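Local coordinates for protein exopolyphosphatase (Aquifex aeolicus, PDB 1T6C) that probably hydrolyses phosphoanhydride bonds of inorganic polyphosphate or guanosine pentaphosphate, as a calcium-binding member of the actin-like Ppx/GppA phosphatase family, at residues A15-G20 against V24-A29; I38-G43 against K74-E79; R44-G49 against I67-E72. All blocks are in the same frame, centred on the assembly; numbering follows the deposited sequence. Where two conformers were deposited one is given.

Contact 1: A15-G20 against V24-A29; sequences ASIDIG and VRLTIA
I17 lies obliquely over L26, its CG1 3.8 Å from L26 CD1, with CG1 turned anti to its own carbonyl carbon (chi1 -68°). On the same face of the sheet I19 and V24 run side by side, CG1 to CG1, and A15 CB rests against I28 CG1 at 4.1 Å. L70 of helix 60-79 covers this apolar face at I17 and V24. The backbones are joined by two reciprocal pairs of bonds, S16 N to T27 O and D18 N to R25 O, each returned by the partner's N-H, at 2.9 Å. The opposite face, with S16, D18, R25 and T27, is polar. There one water sits among three side chains, hydrogen-bonded to S16 OG, to T27 OG1 and, at 2.8 Å, to D18 OD1. D18 runs alongside R25, but its OD1 meets CB of R25 at 3.1 Å rather than the guanidinium, whose plane is turned 50° from the carboxylate; the other oxygen, OD2, makes a salt bridge to R301, and S16 OG bonds the R301 backbone oxygen. Helix 300-313 covers this side at S16 and T27. Strands 12-19 and 23-32 thus form the first beta hairpin of an actin-like domain, the element whose turn in the ASKHA superfamily commonly forms a phosphate-binding loop; here the side chain of D18 is about 11 Å from the bound calcium ion.

Contact 2: I38-G43 against K74-E79; sequences IILERG and KKLIDE
The guanidinium of R42 has L40 CD2 over one face, 4.1 Å above the plane and displaced toward the rim, while L76 CD1 comes at the group obliquely. The backbone oxygen of E41 lies close to the guanidinium plane and takes a bond from NH1 of R42 at 2.9 Å. That NH1 stands 43° out of the carbonyl plane of E41, so the bond misses the lone pairs. A bend at chi2 (-71°) folds the arginine back over its own strand, and L40 and E41 between them help to fix the rotation of its flat end. From the helix, L76 reaches across with a single methyl: CD1 touches L40 CD2 and R42 CG, each at 4.1 Å, and its side chain crosses both partners at about a right angle. This packs the end of helix 60-79 against strand 35-45, the edge strand of the five-stranded sheet in an actin-like domain. I39 and L40 both face I28 of the neighbouring strand, a classic beta bulge that includes L40, one of the touching residues. F80, following the helix, also packs on L40.

Contact 3: R44-G49 against I67-E72; sequences RITSLG and IQVLKE
R44 NH1 forms a salt bridge to E72 OE1 at 2.9 Å, the carboxylate oxygen lying at the edge of the guanidinium and in its plane. The carboxylate itself is turned almost upright to that plane, 87° away, so a single oxygen faces one nitrogen instead of two pairing with two. R44 reaches the helix by bending at chi2 (84°), which carries its chain past V69 before the charged end arrives at E72. Along the way CB of R44 touches V69 CG2 at 3.8 Å and its CD lies 4.1 Å from V69 CG1, so the valine fork fits against the aliphatic part of the arginine. V69 CG2 also meets the methyl CG2 of T46 at 3.9 Å. With chi1 at 68° that methyl faces the valine while OG1 of T46 is hydrogen-bonded to T66 OG1, about one turn earlier on the same helix. The T46 carbonyl is bonded by R62, and Y73 packs on R44, so helix 60-79 meets the end of strand 35-45 and the loop after it over several turns. V24 of the adjacent strand touches both V69 and T46. The one-oxygen ion pair lies at a partly exposed margin beside buried V69 and T46, where solvent would probably weaken its charge attraction, so the apolar packing of the arginine chain on V69 probably contributes much to the contact.

All three contacts belong to the same half of the chain, built on the five-stranded mixed sheet. Contact 1 closes first along the sequence; contact 3 is then nested inside the loop closed by contact 2. Strand 23-32 of contact 1 pairs with strand 35-45 of contacts 2 and 3, through I28 with I39 and L40 and through V24 with R44. The centres of contacts 1 and 2 lie about 8 Å apart, those of contacts 2 and 3 about 14 Å. Helix 60-79 lies over one face of the sheet, touching the edge strand in contacts 2 and 3 and the hairpin of contact 1 through L70 and Y73. Together they join the first three strands and the following helix into one side of the actin-like domain.

Contact 1: A15-G20 against V24-A29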
loop_
_atom_site.group_PDB
_atom_site.type_symbol
_atom_site.label_atom_id
_atom_site.label_comp_id
_atom_site.label_asym_id
_atom_site.label_seq_id
_atom_site.Cartn_x
_atom_site.Cartn_y
_atom_site.Cartn_z
ATOM N N ALA A 15 6.976 3.232 -16.595
ATOM C CA ALA A 15 6.641 2.022 -15.875
ATOM C C ALA A 15 7.285 1.964 -14.516
ATOM O O ALA A 15 8.354 2.529 -14.280
ATOM C CB ALA A 15 7.083 0.833 -16.647
ATOM N N SER A 16 6.642 1.197 -13.640
ATOM C CA SER A 16 7.153 0.913 -12.315
ATOM C C SER A 16 7.123 -0.577 -12.102
ATOM O O SER A 16 6.225 -1.246 -12.613
ATOM C CB SER A 16 6.360 1.622 -11.197
ATOM O OG SER A 16 5.060 1.121 -11.105
ATOM N N ILE A 17 8.114 -1.065 -11.372
ATOM C CA ILE A 17 8.160 -2.467 -10.916
ATOM C C ILE A 17 8.345 -2.389 -9.415
ATOM O O ILE A 17 9.202 -1.657 -8.921
ATOM C CB ILE A 17 9.306 -3.193 -11.580
ATOM C CG1 ILE A 17 9.040 -3.352 -13.075
ATOM C CG2 ILE A 17 9.519 -4.528 -10.911
ATOM C CD1 ILE A 17 10.192 -3.942 -13.844
ATOM N N ASP A 18 7.520 -3.124 -8.686
ATOM C CA ASP A 18 7.617 -3.245 -7.238
ATOM C C ASP A 18 7.785 -4.712 -6.856
ATOM O O ASP A 18 6.976 -5.547 -7.212
ATOM C CB ASP A 18 6.500 -2.534 -6.490
ATOM C CG ASP A 18 5.197 -3.102 -6.721
ATOM O OD1 ASP A 18 4.723 -3.019 -7.887
ATOM O OD2 ASP A 18 4.536 -3.636 -5.791
ATOM N N ILE A 19 8.866 -4.974 -6.150
ATOM C CA ILE A 19 9.218 -6.302 -5.693
ATOM C C ILE A 19 8.959 -6.320 -4.199
ATOM O O ILE A 19 9.635 -5.635 -3.438
ATOM C CB ILE A 19 10.715 -6.576 -5.987
ATOM C CG1 ILE A 19 11.002 -6.529 -7.493
ATOM C CG2 ILE A 19 11.149 -7.897 -5.340
ATOM C CD1 ILE A 19 12.459 -6.650 -7.821
ATOM N N GLY A 20 8.002 -7.130 -3.780
ATOM C CA GLY A 20 7.726 -7.336 -2.374
ATOM C C GLY A 20 8.009 -8.760 -1.952
ATOM O O GLY A 20 8.503 -9.548 -2.736
ATOM N N VAL A 24 5.585 -9.674 -7.294
ATOM C CA VAL A 24 6.359 -8.794 -8.145
ATOM C C VAL A 24 5.384 -8.209 -9.154
ATOM O O VAL A 24 4.707 -8.944 -9.865
ATOM C CB VAL A 24 7.461 -9.583 -8.880
ATOM C CG1 VAL A 24 8.355 -8.653 -9.702
ATOM C CG2 VAL A 24 8.298 -10.399 -7.863
ATOM N N ARG A 25 5.329 -6.883 -9.218
ATOM C CA ARG A 25 4.274 -6.201 -9.980
ATOM C C ARG A 25 4.815 -5.170 -10.930
ATOM O O ARG A 25 5.757 -4.460 -10.578
ATOM C CB ARG A 25 3.285 -5.572 -9.040
ATOM C CG ARG A 25 2.456 -6.647 -8.307
ATOM C CD ARG A 25 1.403 -6.146 -7.446
ATOM N NE ARG A 25 0.381 -5.462 -8.204
ATOM C CZ ARG A 25 -0.752 -5.051 -7.679
ATOM N NH1 ARG A 25 -1.020 -5.283 -6.405
ATOM N NH2 ARG A 25 -1.623 -4.418 -8.446
ATOM N N LEU A 26 4.209 -5.122 -12.109
ATOM C CA LEU A 26 4.572 -4.196 -13.190
ATOM C C LEU A 26 3.360 -3.308 -13.485
ATOM O O LEU A 26 2.226 -3.790 -13.585
ATOM C CB LEU A 26 4.918 -4.973 -14.461
ATOM C CG LEU A 26 5.076 -4.148 -15.748
ATOM C CD1 LEU A 26 6.311 -3.232 -15.674
ATOM C CD2 LEU A 26 5.114 -5.053 -16.983
ATOM N N THR A 27 3.599 -2.011 -13.624
ATOM C CA THR A 27 2.596 -1.054 -14.030
ATOM C C THR A 27 3.147 -0.164 -15.146
ATOM O O THR A 27 4.206 0.385 -14.999
ATOM C CB THR A 27 2.159 -0.168 -12.826
ATOM O OG1 THR A 27 1.812 -0.993 -11.695
ATOM C CG2 THR A 27 0.914 0.655 -13.188
ATOM N N ILE A 28 2.440 -0.073 -16.264
ATOM C CA ILE A 28 2.848 0.752 -17.399
ATOM C C ILE A 28 1.763 1.787 -17.594
ATOM O O ILE A 28 0.578 1.439 -17.598
ATOM C CB ILE A 28 3.051 -0.041 -18.698
ATOM C CG1 ILE A 28 4.087 -1.166 -18.527
ATOM C CG2 ILE A 28 3.486 0.898 -19.808
ATOM C CD1 ILE A 28 4.382 -1.969 -19.783
ATOM N N ALA A 29 2.164 3.046 -17.756
ATOM C CA ALA A 29 1.220 4.137 -17.950
ATOM C C ALA A 29 1.655 4.945 -19.162
ATOM O O ALA A 29 2.833 4.943 -19.531
ATOM C CB ALA A 29 1.163 4.979 -16.754
HETATM O O HOH W 1 4.206 -1.639 -10.279
#

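Contact 2: I38-G43 against K74-E79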
loop_
_atom_site.group_PDB
_atom_site.type_symbol
_atom_site.label_atom_id
_atom_site.label_comp_id
_atom_site.label_asym_id
_atom_site.label_seq_id
_atom_site.Cartn_x
_atom_site.Cartn_y
_atom_site.Cartn_z
ATOM N N ILE A 38 -3.209 4.289 -16.931
ATOM C CA ILE A 38 -2.569 2.988 -16.831
ATOM C C ILE A 38 -3.007 2.152 -18.014
ATOM O O ILE A 38 -4.200 1.997 -18.254
ATOM C CB ILE A 38 -3.016 2.277 -15.507
ATOM C CG1 ILE A 38 -2.905 3.215 -14.290
ATOM C CG2 ILE A 38 -2.230 1.004 -15.309
ATOM C CD1 ILE A 38 -1.604 3.957 -14.177
ATOM N N ILE A 39 -2.046 1.589 -18.732
ATOM C CA ILE A 39 -2.314 0.792 -19.926
ATOM C C ILE A 39 -1.925 -0.679 -19.828
ATOM O O ILE A 39 -2.341 -1.490 -20.646
ATOM C CB ILE A 39 -1.664 1.456 -21.156
ATOM C CG1 ILE A 39 -0.136 1.512 -21.018
ATOM C CG2 ILE A 39 -2.244 2.870 -21.339
ATOM C CD1 ILE A 39 0.561 1.887 -22.277
ATOM N N LEU A 40 -1.129 -1.029 -18.823
ATOM C CA LEU A 40 -0.815 -2.416 -18.589
ATOM C C LEU A 40 -0.426 -2.635 -17.144
ATOM O O LEU A 40 0.283 -1.842 -16.575
ATOM C CB LEU A 40 0.300 -2.901 -19.502
ATOM C CG LEU A 40 0.379 -4.425 -19.569
ATOM C CD1 LEU A 40 -0.477 -4.932 -20.727
ATOM C CD2 LEU A 40 1.770 -4.871 -19.748
ATOM N N GLU A 41 -0.907 -3.731 -16.569
ATOM C CA GLU A 41 -0.494 -4.158 -15.239
ATOM C C GLU A 41 -0.278 -5.646 -15.261
ATOM O O GLU A 41 -1.069 -6.365 -15.891
ATOM C CB GLU A 41 -1.555 -3.823 -14.181
ATOM C CG GLU A 41 -1.733 -2.331 -13.986
ATOM C CD GLU A 41 -2.995 -1.973 -13.261
ATOM O OE1 GLU A 41 -4.092 -2.149 -13.862
ATOM O OE2 GLU A 41 -2.890 -1.472 -12.112
ATOM N N ARG A 42 0.782 -6.110 -14.593
ATOM C CA ARG A 42 1.006 -7.534 -14.350
ATOM C C ARG A 42 1.381 -7.764 -12.893
ATOM O O ARG A 42 1.940 -6.899 -12.209
ATOM C CB ARG A 42 2.151 -8.090 -15.217
ATOM C CG ARG A 42 1.894 -8.103 -16.675
ATOM C CD ARG A 42 0.856 -9.152 -17.067
ATOM N NE ARG A 42 0.603 -9.220 -18.499
ATOM C CZ ARG A 42 -0.315 -8.503 -19.136
ATOM N NH1 ARG A 42 -1.064 -7.670 -18.457
ATOM N NH2 ARG A 42 -0.495 -8.632 -20.441
ATOM N N GLY A 43 1.083 -8.958 -12.403
ATOM C CA GLY A 43 1.403 -9.333 -11.050
ATOM C C GLY A 43 1.732 -10.805 -11.039
ATOM O O GLY A 43 1.060 -11.595 -11.709
ATOM N N LYS A 74 10.697 -7.101 -18.351
ATOM C CA LYS A 74 11.599 -6.310 -19.179
ATOM C C LYS A 74 11.258 -6.448 -20.680
ATOM O O LYS A 74 11.349 -5.491 -21.426
ATOM C CB LYS A 74 13.058 -6.730 -18.899
ATOM C CG LYS A 74 14.138 -5.926 -19.640
ATOM C CD LYS A 74 14.049 -4.415 -19.406
ATOM C CE LYS A 74 15.323 -3.681 -19.900
ATOM N NZ LYS A 74 15.694 -4.020 -21.311
ATOM N N LYS A 75 10.820 -7.625 -21.102
ATOM C CA LYS A 75 10.436 -7.873 -22.499
ATOM C C LYS A 75 9.225 -6.998 -22.860
ATOM O O LYS A 75 9.178 -6.439 -23.961
ATOM C CB LYS A 75 10.097 -9.352 -22.711
ATOM C CG LYS A 75 11.299 -10.228 -22.887
ATOM C CD LYS A 75 10.873 -11.691 -23.082
ATOM C CE LYS A 75 12.087 -12.616 -23.116
ATOM N NZ LYS A 75 11.726 -14.049 -22.900
ATOM N N LEU A 76 8.273 -6.882 -21.936
ATOM C CA LEU A 76 7.112 -6.019 -22.124
ATOM C C LEU A 76 7.529 -4.555 -22.184
ATOM O O LEU A 76 7.076 -3.814 -23.045
ATOM C CB LEU A 76 6.080 -6.219 -21.022
ATOM C CG LEU A 76 5.403 -7.590 -21.009
ATOM C CD1 LEU A 76 4.609 -7.780 -19.723
ATOM C CD2 LEU A 76 4.505 -7.767 -22.225
ATOM N N ILE A 77 8.419 -4.138 -21.290
ATOM C CA ILE A 77 8.897 -2.745 -21.290
ATOM C C ILE A 77 9.541 -2.407 -22.637
ATOM O O ILE A 77 9.321 -1.352 -23.203
ATOM C CB ILE A 77 9.884 -2.594 -20.107
ATOM C CG1 ILE A 77 9.078 -2.514 -18.799
ATOM C CG2 ILE A 77 10.886 -1.482 -20.321
ATOM C CD1 ILE A 77 9.915 -2.676 -17.607
ATOM N N ASP A 78 10.322 -3.349 -23.162
ATOM C CA ASP A 78 10.989 -3.187 -24.456
ATOM C C ASP A 78 9.980 -3.113 -25.605
ATOM O O ASP A 78 10.019 -2.176 -26.421
ATOM C CB ASP A 78 11.939 -4.392 -24.713
ATOM C CG ASP A 78 13.156 -4.440 -23.772
ATOM O OD1 ASP A 78 13.402 -3.465 -23.004
ATOM O OD2 ASP A 78 13.921 -5.456 -23.750
ATOM N N GLU A 79 9.051 -4.058 -25.646
ATOM C CA GLU A 79 8.070 -4.123 -26.759
ATOM C C GLU A 79 7.146 -2.889 -26.757
ATOM O O GLU A 79 6.801 -2.363 -27.840
ATOM C CB GLU A 79 7.266 -5.436 -26.709
ATOM C CG GLU A 79 6.170 -5.603 -27.781
ATOM C CD GLU A 79 6.592 -6.408 -29.013
ATOM O OE1 GLU A 79 7.704 -6.991 -29.009
ATOM O OE2 GLU A 79 5.763 -6.532 -29.961
#

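Contact 3: R44-G49 against I67-E72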
loop_
_atom_site.group_PDB
_atom_site.type_symbol
_atom_site.label_atom_id
_atom_site.label_comp_id
_atom_site.label_asym_id
_atom_site.label_seq_id
_atom_site.Cartn_x
_atom_site.Cartn_y
_atom_site.Cartn_z
ATOM N N ARG A 44 2.757 -11.177 -10.316
ATOM C CA ARG A 44 3.099 -12.590 -10.175
ATOM C C ARG A 44 3.493 -12.819 -8.724
ATOM O O ARG A 44 4.305 -12.076 -8.165
ATOM C CB ARG A 44 4.240 -12.988 -11.122
ATOM C CG ARG A 44 3.814 -13.260 -12.561
ATOM C CD ARG A 44 3.700 -12.026 -13.464
ATOM N NE ARG A 44 2.828 -12.224 -14.635
ATOM C CZ ARG A 44 3.226 -12.713 -15.812
ATOM N NH1 ARG A 44 4.490 -13.086 -16.015
ATOM N NH2 ARG A 44 2.351 -12.846 -16.801
ATOM N N ILE A 45 2.967 -13.889 -8.114
ATOM C CA ILE A 45 3.324 -14.219 -6.753
ATOM C C ILE A 45 4.608 -15.055 -6.826
ATOM O O ILE A 45 4.633 -16.111 -7.475
ATOM C CB ILE A 45 2.166 -14.975 -6.045
ATOM C CG1 ILE A 45 0.923 -14.074 -5.924
ATOM C CG2 ILE A 45 2.637 -15.502 -4.673
ATOM C CD1 ILE A 45 -0.410 -14.820 -5.642
ATOM N N THR A 46 5.693 -14.558 -6.239
ATOM C CA THR A 46 6.926 -15.335 -6.157
ATOM C C THR A 46 7.407 -15.635 -4.740
ATOM O O THR A 46 8.394 -16.315 -4.577
ATOM C CB THR A 46 8.078 -14.670 -6.940
ATOM O OG1 THR A 46 8.477 -13.452 -6.302
ATOM C CG2 THR A 46 7.656 -14.302 -8.371
ATOM N N SER A 47 6.728 -15.097 -3.742
ATOM C CA SER A 47 6.978 -15.391 -2.342
ATOM C C SER A 47 8.446 -15.282 -1.968
ATOM O O SER A 47 9.013 -16.205 -1.372
ATOM C CB SER A 47 6.417 -16.777 -1.983
ATOM O OG SER A 47 5.065 -16.878 -2.403
ATOM N N LEU A 48 9.070 -14.146 -2.291
ATOM C CA LEU A 48 10.478 -13.939 -1.935
ATOM C C LEU A 48 10.751 -13.963 -0.424
ATOM O O LEU A 48 11.868 -14.233 -0.002
ATOM C CB LEU A 48 11.003 -12.603 -2.493
ATOM C CG LEU A 48 11.722 -12.619 -3.825
ATOM C CD1 LEU A 48 12.076 -11.162 -4.171
ATOM C CD2 LEU A 48 12.999 -13.467 -3.868
ATOM N N GLY A 49 9.758 -13.643 0.380
ATOM C CA GLY A 49 9.902 -13.667 1.823
ATOM C C GLY A 49 9.924 -15.061 2.425
ATOM O O GLY A 49 10.073 -15.197 3.646
ATOM N N ILE A 67 13.635 -13.713 -10.867
ATOM C CA ILE A 67 14.425 -13.293 -12.013
ATOM C C ILE A 67 13.665 -13.592 -13.318
ATOM O O ILE A 67 13.637 -12.760 -14.214
ATOM C CB ILE A 67 15.836 -13.920 -11.977
ATOM C CG1 ILE A 67 16.646 -13.274 -10.853
ATOM C CG2 ILE A 67 16.566 -13.759 -13.309
ATOM C CD1 ILE A 67 17.977 -13.871 -10.641
ATOM N N GLN A 68 13.029 -14.759 -13.440
ATOM C CA GLN A 68 12.309 -15.075 -14.678
ATOM C C GLN A 68 11.135 -14.116 -14.908
ATOM O O GLN A 68 10.937 -13.681 -16.020
ATOM C CB GLN A 68 11.837 -16.541 -14.706
ATOM C CG GLN A 68 11.258 -17.021 -16.071
ATOM C CD GLN A 68 11.962 -16.444 -17.333
ATOM O OE1 GLN A 68 11.398 -15.576 -18.053
ATOM N NE2 GLN A 68 13.177 -16.925 -17.602
ATOM N N VAL A 69 10.419 -13.752 -13.853
ATOM C CA VAL A 69 9.308 -12.792 -13.945
ATOM C C VAL A 69 9.825 -11.427 -14.401
ATOM O O VAL A 69 9.205 -10.755 -15.232
ATOM C CB VAL A 69 8.570 -12.632 -12.593
ATOM C CG1 VAL A 69 7.643 -11.425 -12.623
ATOM C CG2 VAL A 69 7.798 -13.911 -12.255
ATOM N N LEU A 70 10.972 -11.033 -13.859
ATOM C CA LEU A 70 11.557 -9.744 -14.180
ATOM C C LEU A 70 11.994 -9.724 -15.641
ATOM O O LEU A 70 11.854 -8.707 -16.299
ATOM C CB LEU A 70 12.709 -9.380 -13.218
ATOM C CG LEU A 70 12.302 -9.118 -11.783
ATOM C CD1 LEU A 70 13.485 -8.974 -10.868
ATOM C CD2 LEU A 70 11.420 -7.856 -11.689
ATOM N N LYS A 71 12.527 -10.837 -16.155
ATOM C CA LYS A 71 12.859 -10.911 -17.571
ATOM C C LYS A 71 11.610 -10.709 -18.440
ATOM O O LYS A 71 11.654 -9.971 -19.424
ATOM C CB LYS A 71 13.583 -12.226 -17.911
ATOM C CG LYS A 71 14.964 -12.347 -17.313
ATOM C CD LYS A 71 15.550 -13.747 -17.572
ATOM C CE LYS A 71 16.985 -13.854 -17.260
ATOM N NZ LYS A 71 17.456 -15.256 -17.556
ATOM N N GLU A 72 10.494 -11.326 -18.043
ATOM C CA GLU A 72 9.240 -11.198 -18.762
ATOM C C GLU A 72 8.745 -9.759 -18.716
ATOM O O GLU A 72 8.337 -9.226 -19.730
ATOM C CB GLU A 72 8.215 -12.161 -18.192
ATOM C CG GLU A 72 8.622 -13.595 -18.506
ATOM C CD GLU A 72 7.927 -14.653 -17.674
ATOM O OE1 GLU A 72 6.968 -14.314 -16.934
ATOM O OE2 GLU A 72 8.344 -15.847 -17.780
#